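Local coordinates for uncharacterized protein BT_3980 with actin-like ATPase fold (Bacteroides thetaiotaomicron VPI-5482, PDB 3HRG) that is of unknown function but has an actin-like ATPase fold, which suggests, without proving, that it binds a nucleotide, at residues P146-F151 / I248-L253; I172-C176 / Y199-V203; E212-L218 / I236-M242. All blocks are in the same frame, centred on the assembly; numbering follows the deposited sequence.

Contact 1: P146-F151 / I248-L253; sequences PLIEYF and IDMQAL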
loop_
_atom_site.group_PDB
_atom_site.type_symbol
_atom_site.label_atom_id
_atom_site.label_comp_id
_atom_site.label_asym_id
_atom_site.label_seq_id
_atom_site.Cartn_x
_atom_site.Cartn_y
_atom_site.Cartn_z
ATOM N N PRO A 146 2.721 -2.746 5.034
ATOM C CA PRO A 146 3.670 -1.768 5.557
ATOM C C PRO A 146 3.033 -0.412 5.896
ATOM O O PRO A 146 3.523 0.251 6.791
ATOM C CB PRO A 146 4.677 -1.595 4.395
ATOM C CG PRO A 146 3.935 -2.143 3.186
ATOM C CD PRO A 146 3.133 -3.229 3.694
ATOM N N LEU A 147 1.977 0.009 5.190
ATOM C CA LEU A 147 1.355 1.294 5.481
ATOM C C LEU A 147 0.743 1.306 6.892
ATOM O O LEU A 147 0.929 2.259 7.639
ATOM C CB LEU A 147 0.329 1.701 4.425
ATOM C CG LEU A 147 0.836 2.170 3.055
ATOM C CD1 LEU A 147 -0.326 2.584 2.147
ATOM C CD2 LEU A 147 1.810 3.328 3.176
ATOM N N ILE A 148 0.069 0.233 7.258
ATOM C CA ILE A 148 -0.535 0.119 8.589
ATOM C C ILE A 148 0.523 0.108 9.665
ATOM O O ILE A 148 0.392 0.826 10.655
ATOM C CB ILE A 148 -1.396 -1.145 8.706
ATOM C CG1 ILE A 148 -2.655 -0.937 7.889
ATOM C CG2 ILE A 148 -1.742 -1.433 10.176
ATOM C CD1 ILE A 148 -3.489 -2.172 7.656
ATOM N N GLU A 149 1.606 -0.649 9.464
ATOM C CA GLU A 149 2.675 -0.659 10.469
ATOM C C GLU A 149 3.288 0.742 10.665
ATOM O O GLU A 149 3.534 1.194 11.790
ATOM C CB GLU A 149 3.772 -1.657 10.109
ATOM C CG GLU A 149 3.236 -3.051 9.994
ATOM C CD GLU A 149 4.288 -4.123 9.964
ATOM O OE1 GLU A 149 5.495 -3.804 9.998
ATOM O OE2 GLU A 149 3.874 -5.303 9.944
ATOM N N TYR A 150 3.537 1.414 9.561
ATOM C CA TYR A 150 4.106 2.753 9.577
ATOM C C TYR A 150 3.148 3.780 10.217
ATOM O O TYR A 150 3.527 4.520 11.118
ATOM C CB TYR A 150 4.424 3.168 8.144
ATOM C CG TYR A 150 5.052 4.537 7.986
ATOM C CD1 TYR A 150 6.411 4.720 8.180
ATOM C CD2 TYR A 150 4.283 5.645 7.608
ATOM C CE1 TYR A 150 7.017 5.983 8.010
ATOM C CE2 TYR A 150 4.872 6.921 7.453
ATOM C CZ TYR A 150 6.241 7.060 7.642
ATOM O OH TYR A 150 6.846 8.268 7.493
ATOM N N PHE A 151 1.929 3.841 9.720
ATOM C CA PHE A 151 0.943 4.780 10.260
ATOM C C PHE A 151 0.583 4.478 11.738
ATOM O O PHE A 151 0.337 5.391 12.505
ATOM C CB PHE A 151 -0.322 4.794 9.434
ATOM C CG PHE A 151 -0.154 5.309 8.001
ATOM C CD1 PHE A 151 0.602 6.427 7.697
ATOM C CD2 PHE A 151 -0.892 4.725 6.981
ATOM C CE1 PHE A 151 0.667 6.905 6.388
ATOM C CE2 PHE A 151 -0.823 5.188 5.654
ATOM C CZ PHE A 151 -0.053 6.275 5.360
ATOM N N ILE A 248 5.128 7.135 -0.156
ATOM C CA ILE A 248 5.276 6.820 1.279
ATOM C C ILE A 248 5.445 5.290 1.536
ATOM O O ILE A 248 6.052 4.878 2.545
ATOM C CB ILE A 248 4.093 7.448 2.096
ATOM C CG1 ILE A 248 4.392 7.434 3.592
ATOM C CG2 ILE A 248 2.755 6.760 1.773
ATOM C CD1 ILE A 248 3.374 8.250 4.391
ATOM N N ASP A 249 4.903 4.483 0.610
ATOM C CA ASP A 249 4.977 3.006 0.613
ATOM C C ASP A 249 6.361 2.396 0.845
ATOM O O ASP A 249 6.493 1.446 1.625
ATOM C CB ASP A 249 4.492 2.464 -0.739
ATOM C CG ASP A 249 5.323 3.006 -1.927
ATOM O OD1 ASP A 249 5.282 4.216 -2.211
ATOM O OD2 ASP A 249 6.044 2.227 -2.575
HETATM N N MSE A 250 7.372 2.925 0.144
HETATM C CA MSE A 250 8.762 2.431 0.234
HETATM C C MSE A 250 9.357 2.923 1.546
HETATM O O MSE A 250 10.139 2.197 2.185
HETATM C CB MSE A 250 9.643 2.916 -0.937
HETATM C CG MSE A 250 9.346 2.368 -2.345
HETATM SE SE MSE A 250 9.567 0.435 -2.550
HETATM C CE MSE A 250 9.381 0.254 -4.499
ATOM N N GLN A 251 9.019 4.172 1.909
ATOM C CA GLN A 251 9.435 4.761 3.183
ATOM C C GLN A 251 8.868 3.861 4.290
ATOM O O GLN A 251 9.598 3.483 5.220
ATOM C CB GLN A 251 8.932 6.204 3.327
ATOM N N ALA A 252 7.583 3.504 4.149
ATOM C CA ALA A 252 6.894 2.594 5.066
ATOM C C ALA A 252 7.552 1.203 5.082
ATOM O O ALA A 252 7.912 0.688 6.150
ATOM C CB ALA A 252 5.430 2.471 4.675
ATOM N N LEU A 253 7.718 0.610 3.896
ATOM C CA LEU A 253 8.330 -0.720 3.779
ATOM C C LEU A 253 9.763 -0.744 4.337
ATOM O O LEU A 253 10.210 -1.787 4.829
ATOM C CB LEU A 253 8.325 -1.204 2.317
ATOM C CG LEU A 253 8.795 -2.646 2.060
ATOM C CD1 LEU A 253 7.833 -3.685 2.636
ATOM C CD2 LEU A 253 8.980 -2.867 0.580
#
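I248 reaches helix 146-151 with both branches of its side chain. CG1 stands anti to the backbone N (chi1 -166°), and this carries CD1 out to two aromatic rings. I248 CD1 lies 3.6 Å from F151 CE1 and 3.7 Å from Y150 CE2. It approaches both rings obliquely. The other branch, I248 CG2, rests against L147 CD2 at 3.8 Å.

A252 follows one helical turn later. Its methyl group enters between P146, L147 and Y150. A252 CB is 3.6 Å from the carbonyl O of P146 and 3.7 Å from Y150 CB. The same P146 oxygen accepts the helical bond from Y150 N, so the methyl sits against a carbonyl that already has a partner.

Y150 has CG anti to its own backbone N (chi1 -179°). Its ring therefore runs along helix 248-253. The inner part, CG and CD1, packs on A252, and CE2 reaches I248. P146 closes the other end, with CB 3.8 Å from L253 N.

The small alanine probably helps the helices come close. The helix axes come within 8.4 Å and cross at 72°. The interface is apolar. D249 turns its carboxylate away and forms a salt bridge with R16 of strand 12-17.

L147 and I148 also touch Y175 of strand 171-178, while M250 and L253 touch strand 12-17. The pair thus lies between the two five-stranded sheets. Two helices crossing between paired sheets in this way are characteristic of the two-domain actin-like ATPase fold.

Contact 2: I172-C176 / Y199-V203; sequences IDIYC and YLLYV
The CB of I174 points from strand 172-176 toward helix 199-203. CG2 takes the place anti to the backbone N. I174 CG2 lies 4.2 Å from V203 CG1. It also rests beside C176 SG of its own strand. CG1 is anti to the carbonyl carbon instead (chi1 -57°), and I174 CG1 comes within 4.3 Å of L200 CD2. From there the chain extends to CD1, which carries the main contact. I174 CD1 is 4.0 Å from both L200 CD2 and V203 CG2, and it also touches the carbonyl O of Y199. I174 and V203 meet tip to tip, whereas L200 comes in at a slant.

I172 and C176 extend the same row. I172 CD1 packs on L200 CG at 3.8 Å, the two side chains crossing at about a right angle. C176 SG lies 3.9 Å from V203 CG1.

The strand and helix axes are 10.2 Å apart and only 23° from parallel. D173 and Y175 alternate with this row, and Y175 packs on helix 144-154. The sheet is therefore sandwiched between helices. This is an alpha/beta layer of the second actin-like domain, with helix 193-206 lying along strand 171-178 and touching its neighbours 162-167 and 181-189.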
loop_
_atom_site.group_PDB
_atom_site.type_symbol
_atom_site.label_atom_id
_atom_site.label_comp_id
_atom_site.label_asym_id
_atom_site.label_seq_id
_atom_site.Cartn_x
_atom_site.Cartn_y
_atom_site.Cartn_z
ATOM N N ILE A 172 -9.009 5.389 -3.095
ATOM C CA ILE A 172 -8.479 6.003 -1.879
ATOM C C ILE A 172 -8.437 4.876 -0.813
ATOM O O ILE A 172 -9.416 4.128 -0.662
ATOM C CB ILE A 172 -9.300 7.235 -1.477
ATOM C CG1 ILE A 172 -8.554 8.070 -0.428
ATOM C CG2 ILE A 172 -10.758 6.825 -1.060
ATOM C CD1 ILE A 172 -9.102 9.488 -0.273
ATOM N N ASP A 173 -7.272 4.685 -0.197
ATOM C CA ASP A 173 -7.045 3.681 0.847
ATOM C C ASP A 173 -7.082 4.449 2.159
ATOM O O ASP A 173 -6.345 5.446 2.311
ATOM C CB ASP A 173 -5.685 2.964 0.649
ATOM C CG ASP A 173 -5.544 2.293 -0.727
ATOM O OD1 ASP A 173 -6.564 1.907 -1.323
ATOM O OD2 ASP A 173 -4.389 2.168 -1.246
ATOM N N ILE A 174 -7.967 4.044 3.070
ATOM C CA ILE A 174 -8.177 4.744 4.337
ATOM C C ILE A 174 -7.805 3.849 5.513
ATOM O O ILE A 174 -8.283 2.711 5.607
ATOM C CB ILE A 174 -9.612 5.239 4.467
ATOM C CG1 ILE A 174 -9.984 6.142 3.288
ATOM C CG2 ILE A 174 -9.840 5.961 5.819
ATOM C CD1 ILE A 174 -11.419 6.641 3.301
ATOM N N TYR A 175 -6.980 4.397 6.405
ATOM C CA TYR A 175 -6.440 3.700 7.581
ATOM C C TYR A 175 -6.661 4.596 8.797
ATOM O O TYR A 175 -6.093 5.699 8.885
ATOM C CB TYR A 175 -4.960 3.403 7.411
ATOM C CG TYR A 175 -4.642 2.715 6.102
ATOM C CD1 TYR A 175 -4.817 1.342 5.947
ATOM C CD2 TYR A 175 -4.210 3.451 5.005
ATOM C CE1 TYR A 175 -4.529 0.694 4.718
ATOM C CE2 TYR A 175 -3.884 2.816 3.776
ATOM C CZ TYR A 175 -4.075 1.448 3.646
ATOM O OH TYR A 175 -3.809 0.832 2.444
ATOM N N CYS A 176 -7.460 4.121 9.746
ATOM C CA CYS A 176 -7.812 4.919 10.925
ATOM C C CYS A 176 -7.264 4.327 12.211
ATOM O O CYS A 176 -7.306 3.110 12.392
ATOM C CB CYS A 176 -9.337 5.076 11.034
ATOM S SG CYS A 176 -10.018 5.934 9.635
ATOM N N TYR A 199 -16.145 9.537 0.413
ATOM C CA TYR A 199 -15.714 8.396 1.240
ATOM C C TYR A 199 -14.963 8.802 2.497
ATOM O O TYR A 199 -15.126 8.172 3.528
ATOM C CB TYR A 199 -14.952 7.347 0.404
ATOM C CG TYR A 199 -15.852 6.638 -0.581
ATOM C CD1 TYR A 199 -16.830 5.728 -0.143
ATOM C CD2 TYR A 199 -15.730 6.847 -1.948
ATOM C CE1 TYR A 199 -17.686 5.107 -1.038
ATOM C CE2 TYR A 199 -16.539 6.216 -2.845
ATOM C CZ TYR A 199 -17.531 5.349 -2.393
ATOM O OH TYR A 199 -18.325 4.730 -3.305
ATOM N N LEU A 200 -14.182 9.867 2.436
ATOM C CA LEU A 200 -13.434 10.356 3.591
ATOM C C LEU A 200 -14.414 10.790 4.665
ATOM O O LEU A 200 -14.279 10.402 5.813
ATOM C CB LEU A 200 -12.529 11.511 3.208
ATOM C CG LEU A 200 -11.280 11.142 2.410
ATOM C CD1 LEU A 200 -10.669 12.369 1.767
ATOM C CD2 LEU A 200 -10.266 10.429 3.289
ATOM N N LEU A 201 -15.454 11.537 4.262
ATOM C CA LEU A 201 -16.460 11.991 5.209
ATOM C C LEU A 201 -17.360 10.875 5.714
ATOM O O LEU A 201 -17.850 10.935 6.864
ATOM C CB LEU A 201 -17.288 13.147 4.625
ATOM C CG LEU A 201 -16.470 14.423 4.281
ATOM C CD1 LEU A 201 -17.354 15.549 3.627
ATOM C CD2 LEU A 201 -15.731 14.959 5.501
ATOM N N TYR A 202 -17.631 9.894 4.857
ATOM C CA TYR A 202 -18.433 8.744 5.255
ATOM C C TYR A 202 -17.719 8.017 6.407
ATOM O O TYR A 202 -18.321 7.717 7.428
ATOM C CB TYR A 202 -18.640 7.753 4.101
ATOM C CG TYR A 202 -19.459 6.584 4.536
ATOM C CD1 TYR A 202 -20.825 6.641 4.491
ATOM C CD2 TYR A 202 -18.862 5.431 5.036
ATOM C CE1 TYR A 202 -21.587 5.609 4.934
ATOM C CE2 TYR A 202 -19.636 4.376 5.497
ATOM C CZ TYR A 202 -20.992 4.480 5.432
ATOM O OH TYR A 202 -21.812 3.461 5.853
ATOM N N VAL A 203 -16.453 7.704 6.207
ATOM C CA VAL A 203 -15.697 6.995 7.238
ATOM C C VAL A 203 -15.546 7.852 8.508
ATOM O O VAL A 203 -15.600 7.353 9.605
ATOM C CB VAL A 203 -14.325 6.523 6.733
ATOM C CG1 VAL A 203 -13.514 5.881 7.882
ATOM C CG2 VAL A 203 -14.499 5.539 5.518
#

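Contact 3: E212-L218 / I236-M242; sequences ERDELHL and ILQVFIM
H217 and F240 both hold CG anti to the carbonyl carbon (chi1 -63° and -54°). They are paired across the strands on one face, and with similar first torsions their rings lie side by side. The planes are 25° apart but slid so far that the rings barely overlap, with centroids 5.0 Å apart. F240 CD2 sits over one face of the imidazole, near its rim, 3.6 Å from H217 CE1.

The edge of the imidazole is used as well. H217 NE2 donates in the ring plane to E215 OE1 at 2.8 Å, on the anti side of the carboxylate. E215 has a second conformer, so this bond may be only partly occupied. An alanine in place of H217 would probably leave E215 OE1 without this donor and F240 freer to turn.

The strands are parallel. L216 N binds Q238 O at 3.0 Å, F240 N binds L216 O at 2.8 Å, and L218 N binds F240 O at 2.9 Å. M242 N continues the pattern to L218 O. At the E212-D214 end, a water donates to D214 O at 2.6 Å and accepts from Q238 N. The bent side chain of Q238 sends NE2 to E212 O at 3.1 Å.

L216, L218, V239 and I241 project from the other face, where L216, L218 and I241 pack on helix 225-235. This is the parallel pair of a beta-alpha-beta unit. Its chemistry is divided: apolar side chains gather on one face, with L216 and L218 buried, polar and aromatic groups line the other, and backbone bonds, with a water and an amide at one end, fix the register.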
loop_
_atom_site.group_PDB
_atom_site.type_symbol
_atom_site.label_atom_id
_atom_site.label_comp_id
_atom_site.label_asym_id
_atom_site.label_seq_id
_atom_site.Cartn_x
_atom_site.Cartn_y
_atom_site.Cartn_z
ATOM N N GLU A 212 -13.352 18.681 15.434
ATOM C CA GLU A 212 -12.365 19.623 16.002
ATOM C C GLU A 212 -11.017 19.033 16.437
ATOM O O GLU A 212 -9.986 19.630 16.172
ATOM C CB GLU A 212 -12.987 20.349 17.244
ATOM C CG GLU A 212 -11.986 21.079 18.242
ATOM C CD GLU A 212 -11.180 22.246 17.621
ATOM O OE1 GLU A 212 -11.729 23.082 16.864
ATOM O OE2 GLU A 212 -9.975 22.342 17.911
ATOM N N ARG A 213 -11.060 17.904 17.146
ATOM C CA ARG A 213 -9.881 17.237 17.728
ATOM C C ARG A 213 -9.129 16.293 16.791
ATOM O O ARG A 213 -7.899 16.341 16.698
ATOM C CB ARG A 213 -10.331 16.396 18.940
ATOM C CG ARG A 213 -9.250 15.554 19.699
ATOM C CD ARG A 213 -9.953 14.539 20.630
ATOM N NE ARG A 213 -10.558 13.421 19.860
ATOM C CZ ARG A 213 -11.594 12.665 20.253
ATOM N NH1 ARG A 213 -12.229 12.907 21.399
ATOM N NH2 ARG A 213 -12.051 11.682 19.471
ATOM N N ASP A 214 -9.870 15.430 16.095
ATOM C CA ASP A 214 -9.237 14.378 15.258
ATOM C C ASP A 214 -8.610 14.883 13.962
ATOM O O ASP A 214 -8.970 15.930 13.470
ATOM C CB ASP A 214 -10.197 13.194 15.141
ATOM C CG ASP A 214 -10.593 12.654 16.506
ATOM O OD1 ASP A 214 -9.783 12.690 17.438
ATOM O OD2 ASP A 214 -11.715 12.166 16.670
ATOM N N GLU A 215 -7.700 14.088 13.401
ATOM C CA GLU A 215 -6.922 14.553 12.258
ATOM C C GLU A 215 -6.983 13.698 11.028
ATOM O O GLU A 215 -7.039 12.480 11.117
ATOM C CB GLU A 215 -5.431 14.695 12.671
ATOM C CG GLU A 215 -5.198 15.688 13.815
ATOM C CD GLU A 215 -3.731 15.850 14.248
ATOM O OE1 GLU A 215 -2.806 15.191 13.703
ATOM O OE2 GLU A 215 -3.514 16.658 15.163
ATOM N N LEU A 216 -6.949 14.380 9.875
ATOM C CA LEU A 216 -6.896 13.743 8.569
ATOM C C LEU A 216 -5.528 14.073 7.975
ATOM O O LEU A 216 -5.157 15.269 7.871
ATOM C CB LEU A 216 -8.006 14.230 7.629
ATOM C CG LEU A 216 -7.875 13.799 6.176
ATOM C CD1 LEU A 216 -7.810 12.246 6.076
ATOM C CD2 LEU A 216 -9.015 14.399 5.315
ATOM N N HIS A 217 -4.799 13.033 7.590
ATOM C CA HIS A 217 -3.480 13.124 6.960
ATOM C C HIS A 217 -3.564 12.498 5.556
ATOM O O HIS A 217 -3.958 11.346 5.391
ATOM C CB HIS A 217 -2.429 12.444 7.830
ATOM C CG HIS A 217 -2.242 13.091 9.170
ATOM N ND1 HIS A 217 -1.153 13.873 9.463
ATOM C CD2 HIS A 217 -3.009 13.075 10.291
ATOM C CE1 HIS A 217 -1.251 14.322 10.710
ATOM N NE2 HIS A 217 -2.370 13.854 11.235
ATOM N N LEU A 218 -3.219 13.278 4.546
ATOM C CA LEU A 218 -3.322 12.853 3.153
ATOM C C LEU A 218 -1.969 12.663 2.488
ATOM O O LEU A 218 -1.023 13.425 2.744
ATOM C CB LEU A 218 -4.089 13.925 2.365
ATOM C CG LEU A 218 -5.530 14.196 2.759
ATOM C CD1 LEU A 218 -6.030 15.482 2.122
ATOM C CD2 LEU A 218 -6.393 13.017 2.374
ATOM N N ILE A 236 -13.526 19.104 8.435
ATOM C CA ILE A 236 -12.418 18.582 9.237
ATOM C C ILE A 236 -11.493 19.744 9.482
ATOM O O ILE A 236 -10.819 20.252 8.566
ATOM C CB ILE A 236 -11.717 17.448 8.537
ATOM C CG1 ILE A 236 -12.728 16.324 8.218
ATOM C CG2 ILE A 236 -10.545 16.946 9.428
ATOM C CD1 ILE A 236 -12.218 15.315 7.228
ATOM N N LEU A 237 -11.440 20.164 10.732
ATOM C CA LEU A 237 -10.645 21.330 11.074
ATOM C C LEU A 237 -9.127 21.081 11.110
ATOM O O LEU A 237 -8.382 22.042 11.004
ATOM C CB LEU A 237 -11.176 21.958 12.367
ATOM C CG LEU A 237 -12.679 22.353 12.311
ATOM C CD1 LEU A 237 -13.155 23.044 13.610
ATOM C CD2 LEU A 237 -12.988 23.231 11.092
ATOM N N GLN A 238 -8.683 19.830 11.240
ATOM C CA GLN A 238 -7.247 19.500 11.293
ATOM C C GLN A 238 -6.933 18.578 10.099
ATOM O O GLN A 238 -7.111 17.353 10.192
ATOM C CB GLN A 238 -6.870 18.804 12.624
ATOM C CG GLN A 238 -7.443 19.451 13.944
ATOM C CD GLN A 238 -7.129 20.902 14.131
ATOM O OE1 GLN A 238 -6.077 21.384 13.701
ATOM N NE2 GLN A 238 -8.033 21.628 14.843
ATOM N N VAL A 239 -6.571 19.177 8.964
ATOM C CA VAL A 239 -6.238 18.430 7.736
ATOM C C VAL A 239 -4.797 18.750 7.335
ATOM O O VAL A 239 -4.414 19.917 7.290
ATOM C CB VAL A 239 -7.156 18.769 6.539
ATOM C CG1 VAL A 239 -6.815 17.852 5.343
ATOM C CG2 VAL A 239 -8.612 18.608 6.892
ATOM N N PHE A 240 -4.007 17.721 7.062
ATOM C CA PHE A 240 -2.590 17.895 6.679
ATOM C C PHE A 240 -2.193 17.092 5.450
ATOM O O PHE A 240 -2.817 16.071 5.150
ATOM C CB PHE A 240 -1.687 17.422 7.817
ATOM C CG PHE A 240 -1.989 18.054 9.120
ATOM C CD1 PHE A 240 -1.407 19.256 9.468
ATOM C CD2 PHE A 240 -2.857 17.437 10.014
ATOM C CE1 PHE A 240 -1.708 19.865 10.692
ATOM C CE2 PHE A 240 -3.145 18.036 11.246
ATOM C CZ PHE A 240 -2.580 19.246 11.582
ATOM N N ILE A 241 -1.194 17.599 4.722
ATOM C CA ILE A 241 -0.610 16.911 3.581
ATOM C C ILE A 241 0.671 16.358 4.148
ATOM O O ILE A 241 1.538 17.129 4.599
ATOM C CB ILE A 241 -0.268 17.823 2.401
ATOM C CG1 ILE A 241 -1.509 18.562 1.916
ATOM C CG2 ILE A 241 0.390 16.991 1.245
ATOM C CD1 ILE A 241 -2.536 17.681 1.434
HETATM N N MSE A 242 0.791 15.043 4.147
HETATM C CA MSE A 242 1.941 14.390 4.714
HETATM C C MSE A 242 3.228 14.656 3.950
HETATM O O MSE A 242 3.216 14.928 2.755
HETATM C CB MSE A 242 1.767 12.875 4.719
HETATM C CG MSE A 242 0.617 12.363 5.486
HETATM SE SE MSE A 242 0.751 10.444 5.533
HETATM C CE MSE A 242 2.167 10.253 6.874
HETATM O O HOH W 1 -10.282 18.086 12.665
#

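In the fold
Contacts 2 and 3 both involve the same five-stranded sheet, with centres about 12 Å apart. They share an apolar layer, where L200 CD2 lies 4.1 Å from L216 CD1. Contact 1 lies nearer the middle of the chain, its centre about 17 Å from that of contact 2 and about 19 Å from that of contact 3. Y175 links it to contact 2, with CD1 3.7 Å from I148 CG1. M242 links it to contact 3, with SE 3.6 Å from F151 CE1. Along the chain, contact 1 encloses the other two. An unidentified ligand is bound about 9 Å from the I172 side chain and about 12 Å from that of L147.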